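PDB 7NG2: zinc finger (CCCH type) motif-containing protein from Toxoplasma gondii, which probably reads N6-methyladenosine marks in messenger RNA through its YTH domain, the part described here, in the setting of mRNA cleavage and polyadenylation. Local coordinates for residues Ser65-Ser76 with Arg99-Phe110. Numbering follows the deposited sequence. Where two conformers were deposited one is given.
Sequences SGGFQGFGRMMS and RVMWLKQCKIEF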
loop_
_atom_site.group_PDB
_atom_site.type_symbol
_atom_site.label_atom_id
_atom_site.label_comp_id
_atom_site.label_asym_id
_atom_site.label_seq_id
_atom_site.Cartn_x
_atom_site.Cartn_y
_atom_site.Cartn_z
ATOM N N SER A 65 -4.144 11.613 7.985
ATOM C CA SER A 65 -5.310 11.678 7.119
ATOM C C SER A 65 -6.541 11.054 7.756
ATOM O O SER A 65 -7.656 11.316 7.294
ATOM C CB SER A 65 -5.014 10.983 5.794
ATOM O OG SER A 65 -4.898 9.582 5.980
ATOM N N GLY A 66 -6.359 10.251 8.799
ATOM C CA GLY A 66 -7.463 9.574 9.449
ATOM C C GLY A 66 -7.994 8.345 8.744
ATOM O O GLY A 66 -9.017 7.804 9.176
ATOM N N GLY A 67 -7.342 7.876 7.680
ATOM C CA GLY A 67 -7.855 6.733 6.952
ATOM C C GLY A 67 -7.020 6.372 5.749
ATOM O O GLY A 67 -5.812 6.620 5.717
ATOM N N PHE A 68 -7.660 5.768 4.755
ATOM C CA PHE A 68 -6.980 5.285 3.562
ATOM C C PHE A 68 -7.374 6.129 2.362
ATOM O O PHE A 68 -8.528 6.557 2.239
ATOM C CB PHE A 68 -7.340 3.826 3.246
ATOM C CG PHE A 68 -6.856 2.835 4.267
ATOM C CD1 PHE A 68 -5.511 2.519 4.382
ATOM C CD2 PHE A 68 -7.759 2.199 5.103
ATOM C CE1 PHE A 68 -5.076 1.581 5.320
ATOM C CE2 PHE A 68 -7.329 1.266 6.037
ATOM C CZ PHE A 68 -5.990 0.957 6.152
ATOM N N GLN A 69 -6.418 6.324 1.455
ATOM C CA GLN A 69 -6.656 7.005 0.192
ATOM C C GLN A 69 -6.795 6.037 -0.976
ATOM O O GLN A 69 -7.094 6.475 -2.092
ATOM C CB GLN A 69 -5.544 8.026 -0.100
ATOM C CG GLN A 69 -5.540 9.236 0.827
ATOM C CD GLN A 69 -5.036 8.895 2.213
ATOM O OE1 GLN A 69 -3.931 8.388 2.367
ATOM N NE2 GLN A 69 -5.853 9.161 3.228
ATOM N N GLY A 70 -6.608 4.751 -0.743
ATOM C CA GLY A 70 -6.747 3.767 -1.789
ATOM C C GLY A 70 -5.768 2.634 -1.581
ATOM O O GLY A 70 -5.165 2.482 -0.526
ATOM N N PHE A 71 -5.621 1.824 -2.626
ATOM C CA PHE A 71 -4.709 0.696 -2.547
ATOM C C PHE A 71 -4.169 0.377 -3.931
ATOM O O PHE A 71 -4.739 0.770 -4.952
ATOM C CB PHE A 71 -5.327 -0.544 -1.869
ATOM C CG PHE A 71 -6.437 -1.207 -2.649
ATOM C CD1 PHE A 71 -7.748 -0.791 -2.489
ATOM C CD2 PHE A 71 -6.180 -2.274 -3.502
ATOM C CE1 PHE A 71 -8.785 -1.412 -3.180
ATOM C CE2 PHE A 71 -7.206 -2.892 -4.187
ATOM C CZ PHE A 71 -8.513 -2.461 -4.028
ATOM N N GLY A 72 -3.035 -0.318 -3.939
ATOM C CA GLY A 72 -2.397 -0.697 -5.183
ATOM C C GLY A 72 -1.702 -2.033 -5.053
ATOM O O GLY A 72 -1.612 -2.608 -3.967
ATOM N N ARG A 73 -1.240 -2.549 -6.189
ATOM C CA ARG A 73 -0.489 -3.794 -6.242
ATOM C C ARG A 73 0.980 -3.480 -6.497
ATOM O O ARG A 73 1.308 -2.664 -7.367
ATOM C CB ARG A 73 -1.024 -4.690 -7.364
ATOM C CG ARG A 73 -0.349 -6.052 -7.437
ATOM C CD ARG A 73 -0.859 -6.856 -8.622
ATOM N NE ARG A 73 -0.363 -8.230 -8.618
ATOM C CZ ARG A 73 0.793 -8.615 -9.158
ATOM N NH1 ARG A 73 1.578 -7.727 -9.746
ATOM N NH2 ARG A 73 1.149 -9.901 -9.126
ATOM N N MET A 74 1.859 -4.103 -5.718
ATOM C CA MET A 74 3.285 -4.029 -6.002
ATOM C C MET A 74 3.572 -4.796 -7.288
ATOM O O MET A 74 3.219 -5.970 -7.416
ATOM C CB MET A 74 4.052 -4.649 -4.842
ATOM C CG MET A 74 5.556 -4.578 -4.953
ATOM S SD MET A 74 6.295 -5.270 -3.472
ATOM C CE MET A 74 8.031 -5.026 -3.817
ATOM N N MET A 75 4.212 -4.132 -8.254
ATOM C CA MET A 75 4.386 -4.695 -9.588
ATOM C C MET A 75 5.810 -5.124 -9.894
ATOM O O MET A 75 6.024 -5.833 -10.883
ATOM C CB MET A 75 3.958 -3.676 -10.649
ATOM C CG MET A 75 2.518 -3.187 -10.519
ATOM S SD MET A 75 1.277 -4.493 -10.619
ATOM C CE MET A 75 1.466 -5.016 -12.319
ATOM N N SER A 76 6.783 -4.705 -9.097
ATOM C CA SER A 76 8.166 -5.051 -9.363
ATOM C C SER A 76 8.932 -5.045 -8.055
ATOM O O SER A 76 8.481 -4.486 -7.054
ATOM C CB SER A 76 8.818 -4.060 -10.344
ATOM O OG SER A 76 9.231 -2.861 -9.685
ATOM N N ARG A 99 7.736 -0.430 -8.809
ATOM C CA ARG A 99 6.509 -0.093 -9.513
ATOM C C ARG A 99 5.290 -0.485 -8.687
ATOM O O ARG A 99 5.262 -1.540 -8.041
ATOM C CB ARG A 99 6.467 -0.794 -10.871
ATOM C CG ARG A 99 7.295 -0.093 -11.939
ATOM C CD ARG A 99 7.028 -0.649 -13.330
ATOM N NE ARG A 99 7.492 -2.025 -13.471
ATOM C CZ ARG A 99 6.704 -3.055 -13.765
ATOM N NH1 ARG A 99 5.401 -2.868 -13.949
ATOM N NH2 ARG A 99 7.218 -4.272 -13.874
ATOM N N VAL A 100 4.277 0.376 -8.732
ATOM C CA VAL A 100 2.985 0.146 -8.097
ATOM C C VAL A 100 1.902 0.445 -9.120
ATOM O O VAL A 100 2.009 1.405 -9.892
ATOM C CB VAL A 100 2.800 1.056 -6.863
ATOM C CG1 VAL A 100 1.407 0.881 -6.252
ATOM C CG2 VAL A 100 3.866 0.768 -5.835
ATOM N N MET A 101 0.863 -0.382 -9.134
ATOM C CA MET A 101 -0.328 -0.146 -9.938
ATOM C C MET A 101 -1.434 0.241 -8.966
ATOM O O MET A 101 -1.887 -0.595 -8.177
ATOM C CB MET A 101 -0.693 -1.414 -10.710
ATOM C CG MET A 101 -2.036 -1.370 -11.432
ATOM S SD MET A 101 -2.442 -2.904 -12.307
ATOM C CE MET A 101 -1.207 -2.912 -13.604
ATOM N N TRP A 102 -1.858 1.501 -9.002
ATOM C CA TRP A 102 -2.971 1.902 -8.157
ATOM C C TRP A 102 -4.248 1.241 -8.661
ATOM O O TRP A 102 -4.536 1.249 -9.862
ATOM C CB TRP A 102 -3.098 3.426 -8.118
ATOM C CG TRP A 102 -2.142 4.050 -7.136
ATOM C CD1 TRP A 102 -0.788 4.215 -7.291
ATOM C CD2 TRP A 102 -2.463 4.577 -5.844
ATOM N NE1 TRP A 102 -0.257 4.808 -6.174
ATOM C CE2 TRP A 102 -1.260 5.044 -5.271
ATOM C CE3 TRP A 102 -3.649 4.698 -5.112
ATOM C CZ2 TRP A 102 -1.213 5.633 -4.011
ATOM C CZ3 TRP A 102 -3.598 5.286 -3.860
ATOM C CH2 TRP A 102 -2.387 5.743 -3.322
ATOM N N LEU A 103 -4.986 0.623 -7.742
ATOM C CA LEU A 103 -6.190 -0.121 -8.075
ATOM C C LEU A 103 -7.459 0.534 -7.561
ATOM O O LEU A 103 -8.554 0.168 -8.004
ATOM C CB LEU A 103 -6.093 -1.549 -7.516
ATOM C CG LEU A 103 -4.939 -2.348 -8.130
ATOM C CD1 LEU A 103 -4.725 -3.676 -7.409
ATOM C CD2 LEU A 103 -5.192 -2.573 -9.621
ATOM N N LYS A 104 -7.342 1.476 -6.626
ATOM C CA LYS A 104 -8.484 2.260 -6.177
ATOM C C LYS A 104 -7.955 3.543 -5.558
ATOM O O LYS A 104 -6.947 3.517 -4.853
ATOM C CB LYS A 104 -9.299 1.510 -5.116
ATOM C CG LYS A 104 -10.570 2.224 -4.670
ATOM C CD LYS A 104 -11.579 2.333 -5.803
ATOM C CE LYS A 104 -12.902 2.925 -5.345
ATOM N NZ LYS A 104 -13.954 2.762 -6.402
ATOM N N GLN A 105 -8.617 4.653 -5.865
ATOM C CA GLN A 105 -8.482 5.902 -5.126
ATOM C C GLN A 105 -9.821 6.173 -4.459
ATOM O O GLN A 105 -10.862 6.146 -5.122
ATOM C CB GLN A 105 -8.156 7.058 -6.069
ATOM C CG GLN A 105 -6.819 6.928 -6.769
ATOM C CD GLN A 105 -6.582 8.025 -7.786
ATOM O OE1 GLN A 105 -6.657 9.209 -7.467
ATOM N NE2 GLN A 105 -6.283 7.632 -9.014
ATOM N N CYS A 106 -9.807 6.436 -3.157
ATOM C CA CYS A 106 -11.060 6.573 -2.430
ATOM C C CYS A 106 -10.793 7.384 -1.175
ATOM O O CYS A 106 -9.664 7.793 -0.896
ATOM C CB CYS A 106 -11.599 5.206 -1.999
ATOM S SG CYS A 106 -10.465 4.262 -0.948
ATOM N N LYS A 107 -11.852 7.592 -0.406
ATOM C CA LYS A 107 -11.759 8.136 0.940
ATOM C C LYS A 107 -12.519 7.202 1.864
ATOM O O LYS A 107 -13.712 6.953 1.658
ATOM C CB LYS A 107 -12.345 9.546 0.991
ATOM C CG LYS A 107 -11.706 10.489 -0.007
ATOM C CD LYS A 107 -11.656 11.912 0.496
ATOM C CE LYS A 107 -11.009 12.826 -0.533
ATOM N NZ LYS A 107 -11.090 14.260 -0.137
ATOM N N ILE A 108 -11.827 6.671 2.867
ATOM C CA ILE A 108 -12.457 5.891 3.929
ATOM C C ILE A 108 -11.709 6.179 5.220
ATOM O O ILE A 108 -10.477 6.208 5.237
ATOM C CB ILE A 108 -12.493 4.383 3.596
ATOM C CG1 ILE A 108 -13.283 3.610 4.654
ATOM C CG2 ILE A 108 -11.082 3.818 3.432
ATOM C CD1 ILE A 108 -13.612 2.185 4.237
ATOM N N GLU A 109 -12.444 6.430 6.295
ATOM C CA GLU A 109 -11.848 6.790 7.574
ATOM C C GLU A 109 -11.716 5.559 8.459
ATOM O O GLU A 109 -12.600 4.697 8.472
ATOM C CB GLU A 109 -12.712 7.827 8.297
ATOM C CG GLU A 109 -12.923 9.120 7.529
ATOM C CD GLU A 109 -11.699 10.018 7.550
ATOM O OE1 GLU A 109 -10.938 9.970 8.542
ATOM O OE2 GLU A 109 -11.498 10.775 6.576
ATOM N N PHE A 110 -10.623 5.501 9.229
ATOM C CA PHE A 110 -10.471 4.431 10.209
ATOM C C PHE A 110 -11.697 4.346 11.110
ATOM O O PHE A 110 -12.151 3.250 11.460
ATOM C CB PHE A 110 -9.231 4.671 11.073
ATOM C CG PHE A 110 -7.920 4.600 10.322
ATOM C CD1 PHE A 110 -7.628 3.547 9.467
ATOM C CD2 PHE A 110 -6.966 5.590 10.498
ATOM C CE1 PHE A 110 -6.407 3.495 8.795
ATOM C CE2 PHE A 110 -5.748 5.543 9.833
ATOM C CZ PHE A 110 -5.471 4.494 8.982
HETATM O O HOH W 1 10.663 -1.531 -12.160
#
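F71 O accepts two backbone N-H groups at once, from L103 N at 2.8 Å and K104 N at 3.2 Å, a classic beta bulge that illustrates how an antiparallel ladder takes in an extra residue. L103 N lies in the carbonyl plane; K104 N is tilted 16° from it. A second register shift lies between F68 and G70; there C106 N bonds to Q69 O from above the carbonyl plane. Just past the F71 bulge, G72 lets the strands close up, its CA 4.0 Å from W102 CA.

At the far end F110 can be followed outward. Its CB and CG pass G66 O, the acceptor for F110 N at 2.8 Å. CD2 stays beside that oxygen, whereas CE2 meets G67 N and CZ reaches G67 CA, which sits over the ring centre in a CH-pi contact, 3.7 Å from the centroid. F110 CE1, on the other rim, lies 3.7 Å from F68 CE2 and brings the F110 edge over the F68 face in a T-shaped stack, the planes at 79°. F68 CB itself rests on I108 CG2, and chi1 of -66°, which puts CG anti to the carbonyl carbon, carries the ring on to meet F110.

Strands 67-74 and 98-109 run side by side in the mixed sheet of the YTH domain: strand 55-62 flanks the first, helix 137-149 packs on F68 and F71, and helix 24-33 packs on W102.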